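Local coordinates for protein afamin (Homo sapiens, PDB 6FAK) that carries hydrophobic molecules in body fluids, binds vitamin E and keeps lipid-modified Wnt proteins soluble and active, at residues Lys76-Glu81 with Leu102-Asn107; Thr26-Ala31 with Gly251-Cys256. All blocks are in the same frame, centred on the assembly; numbering follows the deposited sequence. Where two conformers were deposited one is given.

Interaction 1. Residues Lys76-Glu81 with Leu102-Asn107. With NAG (2-acetamido-2-deoxy-beta-D-glucopyranose), chain B.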
loop_
_atom_site.group_PDB
_atom_site.type_symbol
_atom_site.label_atom_id
_atom_site.label_comp_id
_atom_site.label_asym_id
_atom_site.label_seq_id
_atom_site.Cartn_x
_atom_site.Cartn_y
_atom_site.Cartn_z
ATOM N N LYS A 76 -0.938 27.212 10.905
ATOM C CA LYS A 76 -0.219 27.169 12.181
ATOM C C LYS A 76 1.200 26.643 12.062
ATOM O O LYS A 76 2.086 27.079 12.773
ATOM C CB LYS A 76 -0.959 26.308 13.203
ATOM C CG LYS A 76 -2.357 26.792 13.594
ATOM C CD LYS A 76 -2.382 28.267 13.975
ATOM C CE LYS A 76 -3.741 28.729 14.518
ATOM N NZ LYS A 76 -3.637 30.151 14.976
ATOM N N ILE A 77 1.411 25.644 11.223
ATOM C CA ILE A 77 2.766 25.147 10.956
ATOM C C ILE A 77 3.630 26.246 10.309
ATOM O O ILE A 77 4.768 26.472 10.726
ATOM C CB ILE A 77 2.715 23.904 10.027
ATOM C CG1 ILE A 77 2.191 22.701 10.803
ATOM C CG2 ILE A 77 4.075 23.581 9.417
ATOM C CD1 ILE A 77 1.835 21.535 9.909
ATOM N N CYS A 78 3.080 26.918 9.313
ATOM C CA CYS A 78 3.795 27.972 8.560
ATOM C C CYS A 78 4.104 29.221 9.438
ATOM O O CYS A 78 5.053 29.938 9.171
ATOM C CB CYS A 78 2.980 28.402 7.352
ATOM S SG CYS A 78 3.079 27.228 5.970
ATOM N N ALA A 79 3.302 29.418 10.495
ATOM C CA ALA A 79 3.485 30.506 11.459
ATOM C C ALA A 79 4.576 30.300 12.526
ATOM O O ALA A 79 4.856 31.212 13.298
ATOM C CB ALA A 79 2.149 30.836 12.138
ATOM N N MET A 80 5.197 29.138 12.560
ATOM C CA MET A 80 6.221 28.815 13.556
ATOM C C MET A 80 7.584 29.322 13.127
ATOM O O MET A 80 8.093 28.944 12.072
ATOM C CB MET A 80 6.267 27.325 13.769
ATOM C CG MET A 80 4.924 26.786 14.255
ATOM S SD MET A 80 4.941 26.320 15.981
ATOM C CE MET A 80 5.807 24.748 15.860
ATOM N N GLU A 81 8.190 30.166 13.963
ATOM C CA GLU A 81 9.317 30.995 13.521
ATOM C C GLU A 81 10.495 30.159 13.128
ATOM O O GLU A 81 10.912 29.268 13.868
ATOM C CB GLU A 81 9.683 32.083 14.559
ATOM C CG GLU A 81 10.268 31.637 15.882
ATOM C CD GLU A 81 10.558 32.821 16.802
ATOM O OE1 GLU A 81 9.614 33.570 17.167
ATOM O OE2 GLU A 81 11.732 32.999 17.155
ATOM N N LEU A 102 -1.425 21.637 -1.955
ATOM C CA LEU A 102 -0.805 20.821 -2.956
ATOM C C LEU A 102 0.706 20.710 -2.695
ATOM O O LEU A 102 1.252 19.613 -2.692
ATOM C CB LEU A 102 -1.095 21.395 -4.379
ATOM C CG LEU A 102 -0.536 20.610 -5.578
ATOM C CD1 LEU A 102 -1.116 19.217 -5.643
ATOM C CD2 LEU A 102 -0.841 21.328 -6.899
ATOM N N CYS A 103 1.338 21.852 -2.429
ATOM C CA CYS A 103 2.740 21.877 -2.086
ATOM C C CYS A 103 3.033 20.998 -0.868
ATOM O O CYS A 103 4.007 20.259 -0.897
ATOM C CB CYS A 103 3.194 23.334 -1.829
ATOM S SG CYS A 103 4.950 23.535 -1.617
ATOM N N PHE A 104 2.203 21.067 0.164
ATOM C CA PHE A 104 2.368 20.248 1.381
ATOM C C PHE A 104 2.283 18.725 1.084
ATOM O O PHE A 104 3.082 17.926 1.592
ATOM C CB PHE A 104 1.385 20.664 2.482
ATOM C CG PHE A 104 1.966 21.641 3.453
ATOM C CD1 PHE A 104 2.949 21.239 4.353
ATOM C CD2 PHE A 104 1.608 22.972 3.429
ATOM C CE1 PHE A 104 3.502 22.157 5.253
ATOM C CE2 PHE A 104 2.152 23.895 4.328
ATOM C CZ PHE A 104 3.089 23.491 5.250
ATOM N N PHE A 105 1.319 18.372 0.241
ATOM C CA PHE A 105 1.190 17.032 -0.266
ATOM C C PHE A 105 2.430 16.542 -1.020
ATOM O O PHE A 105 2.881 15.420 -0.785
ATOM C CB PHE A 105 -0.070 16.914 -1.126
ATOM C CG PHE A 105 -0.181 15.627 -1.851
ATOM C CD1 PHE A 105 -0.589 14.489 -1.195
ATOM C CD2 PHE A 105 0.059 15.548 -3.214
ATOM C CE1 PHE A 105 -0.702 13.280 -1.882
ATOM C CE2 PHE A 105 -0.050 14.345 -3.894
ATOM C CZ PHE A 105 -0.438 13.225 -3.217
ATOM N N TYR A 106 2.946 17.365 -1.947
ATOM C CA TYR A 106 4.179 17.065 -2.636
ATOM C C TYR A 106 5.426 17.010 -1.743
ATOM O O TYR A 106 6.405 16.401 -2.162
ATOM C CB TYR A 106 4.447 17.985 -3.843
ATOM C CG TYR A 106 3.489 17.795 -4.994
ATOM C CD1 TYR A 106 3.169 16.529 -5.443
ATOM C CD2 TYR A 106 2.927 18.881 -5.664
ATOM C CE1 TYR A 106 2.293 16.338 -6.487
ATOM C CE2 TYR A 106 2.044 18.694 -6.730
ATOM C CZ TYR A 106 1.723 17.412 -7.120
ATOM O OH TYR A 106 0.884 17.158 -8.189
ATOM N N ASN A 107 5.386 17.632 -0.572
ATOM C CA ASN A 107 6.482 17.622 0.384
ATOM C C ASN A 107 6.705 16.272 1.075
ATOM O O ASN A 107 7.785 16.033 1.626
ATOM C CB ASN A 107 6.234 18.701 1.451
ATOM C CG ASN A 107 7.508 19.064 2.249
ATOM O OD1 ASN A 107 8.479 19.419 1.652
ATOM N ND2 ASN A 107 7.460 18.989 3.588
HETATM C C1 NAG B . 1.773 13.243 -12.486
HETATM C C2 NAG B . 1.726 14.762 -12.383
HETATM C C3 NAG B . 0.281 15.242 -12.327
HETATM C C4 NAG B . -0.493 14.690 -13.516
HETATM C C5 NAG B . -0.325 13.171 -13.623
HETATM C C6 NAG B . -1.005 12.630 -14.877
HETATM C C7 NAG B . 3.258 16.300 -11.221
HETATM C C8 NAG B . 3.371 17.069 -12.510
HETATM N N2 NAG B . 2.466 15.217 -11.214
HETATM O O3 NAG B . 0.239 16.678 -12.339
HETATM O O4 NAG B . -1.879 15.030 -13.387
HETATM O O5 NAG B . 1.067 12.820 -13.656
HETATM O O6 NAG B . -0.385 13.183 -16.044
HETATM O O7 NAG B . 3.866 16.649 -10.222
#

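Interaction 2. Residues Thr26-Ala31 with Gly251-Cys256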
loop_
_atom_site.group_PDB
_atom_site.type_symbol
_atom_site.label_atom_id
_atom_site.label_comp_id
_atom_site.label_asym_id
_atom_site.label_seq_id
_atom_site.Cartn_x
_atom_site.Cartn_y
_atom_site.Cartn_z
ATOM N N THR A 26 -3.099 15.921 15.686
ATOM C CA THR A 26 -2.173 16.961 15.294
ATOM C C THR A 26 -0.741 16.415 15.018
ATOM O O THR A 26 -0.066 16.836 14.067
ATOM C CB THR A 26 -2.119 18.068 16.382
ATOM O OG1 THR A 26 -3.418 18.664 16.505
ATOM C CG2 THR A 26 -1.160 19.152 15.983
ATOM N N ILE A 27 -0.297 15.528 15.900
ATOM C CA ILE A 27 0.997 14.838 15.779
ATOM C C ILE A 27 1.051 14.069 14.471
ATOM O O ILE A 27 2.036 14.182 13.714
ATOM C CB ILE A 27 1.241 13.915 16.995
ATOM C CG1 ILE A 27 1.577 14.775 18.197
ATOM C CG2 ILE A 27 2.383 12.931 16.737
ATOM C CD1 ILE A 27 1.645 13.996 19.514
ATOM N N ILE A 28 -0.019 13.306 14.186
ATOM C CA ILE A 28 -0.049 12.511 12.957
ATOM C C ILE A 28 0.100 13.465 11.742
ATOM O O ILE A 28 0.974 13.263 10.913
ATOM C CB ILE A 28 -1.345 11.723 12.777
ATOM C CG1 ILE A 28 -1.443 10.588 13.821
ATOM C CG2 ILE A 28 -1.420 11.115 11.379
ATOM C CD1 ILE A 28 -2.726 9.795 13.798
ATOM N N ALA A 29 -0.723 14.507 11.685
ATOM C CA ALA A 29 -0.679 15.439 10.523
ATOM C C ALA A 29 0.725 16.088 10.340
ATOM O O ALA A 29 1.265 16.139 9.249
ATOM C CB ALA A 29 -1.726 16.526 10.694
ATOM N N PHE A 30 1.240 16.629 11.437
ATOM C CA PHE A 30 2.488 17.357 11.435
ATOM C C PHE A 30 3.641 16.444 11.055
ATOM O O PHE A 30 4.396 16.777 10.141
ATOM C CB PHE A 30 2.734 18.012 12.788
ATOM C CG PHE A 30 3.837 19.051 12.813
ATOM C CD1 PHE A 30 4.474 19.521 11.686
ATOM C CD2 PHE A 30 4.199 19.590 14.021
ATOM C CE1 PHE A 30 5.461 20.505 11.760
ATOM C CE2 PHE A 30 5.224 20.540 14.144
ATOM C CZ PHE A 30 5.840 21.030 12.992
ATOM N N ALA A 31 3.660 15.257 11.658
ATOM C CA ALA A 31 4.723 14.263 11.416
ATOM C C ALA A 31 4.722 13.749 10.005
ATOM O O ALA A 31 5.794 13.499 9.435
ATOM C CB ALA A 31 4.624 13.110 12.419
ATOM N N GLY A 251 -3.898 13.998 2.794
ATOM C CA GLY A 251 -3.290 14.063 4.082
ATOM C C GLY A 251 -4.042 14.922 5.093
ATOM O O GLY A 251 -3.519 15.187 6.137
ATOM N N ASP A 252 -5.269 15.328 4.775
ATOM C CA ASP A 252 -6.058 16.150 5.646
ATOM C C ASP A 252 -6.661 15.215 6.733
ATOM O O ASP A 252 -7.722 14.602 6.531
ATOM C CB ASP A 252 -7.123 16.877 4.823
ATOM C CG ASP A 252 -7.962 17.839 5.670
ATOM O OD1 ASP A 252 -8.060 17.697 6.918
ATOM O OD2 ASP A 252 -8.522 18.729 5.037
ATOM N N VAL A 253 -5.989 15.127 7.868
ATOM C CA VAL A 253 -6.333 14.113 8.901
ATOM C C VAL A 253 -7.745 14.276 9.477
ATOM O O VAL A 253 -8.476 13.298 9.602
ATOM C CB VAL A 253 -5.279 14.022 10.018
ATOM C CG1 VAL A 253 -3.933 13.609 9.447
ATOM C CG2 VAL A 253 -5.152 15.343 10.784
ATOM N N VAL A 254 -8.130 15.517 9.776
ATOM C CA VAL A 254 -9.492 15.826 10.257
ATOM C C VAL A 254 -10.594 15.463 9.245
ATOM O O VAL A 254 -11.548 14.764 9.579
ATOM C CB VAL A 254 -9.612 17.319 10.697
ATOM C CG1 VAL A 254 -11.036 17.658 11.095
ATOM C CG2 VAL A 254 -8.666 17.589 11.854
ATOM N N GLN A 255 -10.445 15.923 8.010
ATOM C CA GLN A 255 -11.409 15.598 6.970
ATOM C C GLN A 255 -11.484 14.088 6.702
ATOM O O GLN A 255 -12.554 13.538 6.404
ATOM C CB GLN A 255 -11.063 16.322 5.664
ATOM C CG GLN A 255 -12.212 16.366 4.666
ATOM C CD GLN A 255 -13.432 17.112 5.239
ATOM O OE1 GLN A 255 -13.298 18.039 6.041
ATOM N NE2 GLN A 255 -14.600 16.645 4.897
ATOM N N CYS A 256 -10.335 13.437 6.754
ATOM C CA CYS A 256 -10.258 11.998 6.587
ATOM C C CYS A 256 -11.110 11.273 7.625
ATOM O O CYS A 256 -11.912 10.392 7.268
ATOM C CB CYS A 256 -8.791 11.535 6.630
ATOM S SG CYS A 256 -8.454 9.788 6.313
#

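Interaction 1. Residues Lys76-Glu81 with Leu102-Asn107
Cys-78 and Phe-104 meet sulfur to ring edge. The SG atom of Cys-78 lies beside the bond between the outer ring carbons of Phe-104, 3.8 Å from CZ and 3.8 Å from CE2. It is 5.0 Å from the ring centroid and 87° off the ring normal, so this sulfur-aromatic contact is made almost in the plane of the ring. With SG anti to the carbonyl carbon of Cys-78 (chi1 -78°), the sulfur reaches the ring edge while also closing the disulfide to Cys-93. The CB of Phe-104 heads toward 76-81, and CZ and CE2 are the atoms that arrive there. Its CZ is approached obliquely by the methyl CG2 of Ile-77, at 4.3 Å. The example illustrates how the albumin fold ties helices together through adjacent cysteines: Cys-93 holds Cys-78, its chain neighbour Cys-92 holds Cys-103, and the ring of Phe-104 reaches from helix 97-106 to the end of 69-78 and also touches Cys-92. No hydrogen bond crosses between the segments. Farther along helix 97-106, Tyr-106 lies beside a glycan that also neighbours Asn-467, its OH 3.6 Å from the acetamide O7 of the sugar, which sits oblique to the phenol ring. An alanine here removes the phenol and would probably leave O7 without its neighbouring hydroxyl and open a gap beside the sugar. Ile-77 packs as well on Leu-45 of helix 39-58 and on Phe-89.

Interaction 2. Residues Thr26-Ala31 with Gly251-Cys256
Ala-29 and Val-253 touch with no ring between them; a flat group whose bond comes from off its plane is the carboxylate of Asp-252, whose OD1 receives the backbone N of Gln-255 from 62° out of that plane. That bond, 3.2 Å from Gln-255 N to Asp-252 OD1, makes Asp-252 the N-cap of helix 253-268. Just before it, Gly-251, with positive phi, is the C-prime residue of a Schellman motif that closes helix 231-250. This tight turn between helices delivers Val-253 of the second albumin domain, within the region that binds hydrophobic ligands, against helix 22-33 of the first.

The CB of Val-253 heads toward that helix, and both methyls touch it. In the conformer described, one of two deposited, CG2 sits between the backbone N and the carbonyl carbon and comes to 3.6 Å from Ala-29 CB. The CA atoms of Ala-29 and Val-253 are 6.0 Å apart, a closeness consistent with the small alanine side chain. Ile-28 crosses Val-253 obliquely and also touches Leu-142 of helix 134-148 and Leu-157 and Leu-158 of helix 154-171. Its branch methyl CG2 completes the apolar contact, 4.0 Å from Val-253 CG1.

In the fold
Interactions 1 and 2 lie on the same side of the chain's centre, about 12 Å apart between their own centres, and Ile-77 CD1 touches Phe-30 CD1 at 3.8 Å. Along the chain the order is 26-31, 76-81, 102-107, 251-256, so interaction 1 falls wholly between the two halves of interaction 2. Helix 69-78 serves both: it carries Ile-77 and Cys-78 at one end, while Leu-73 packs on Ala-29. Interaction 1 thus joins helices within the first albumin domain, and interaction 2 joins that domain to the second, at a segment within the hydrophobic-ligand region. The pair illustrates how packing within a domain can abut packing between domains.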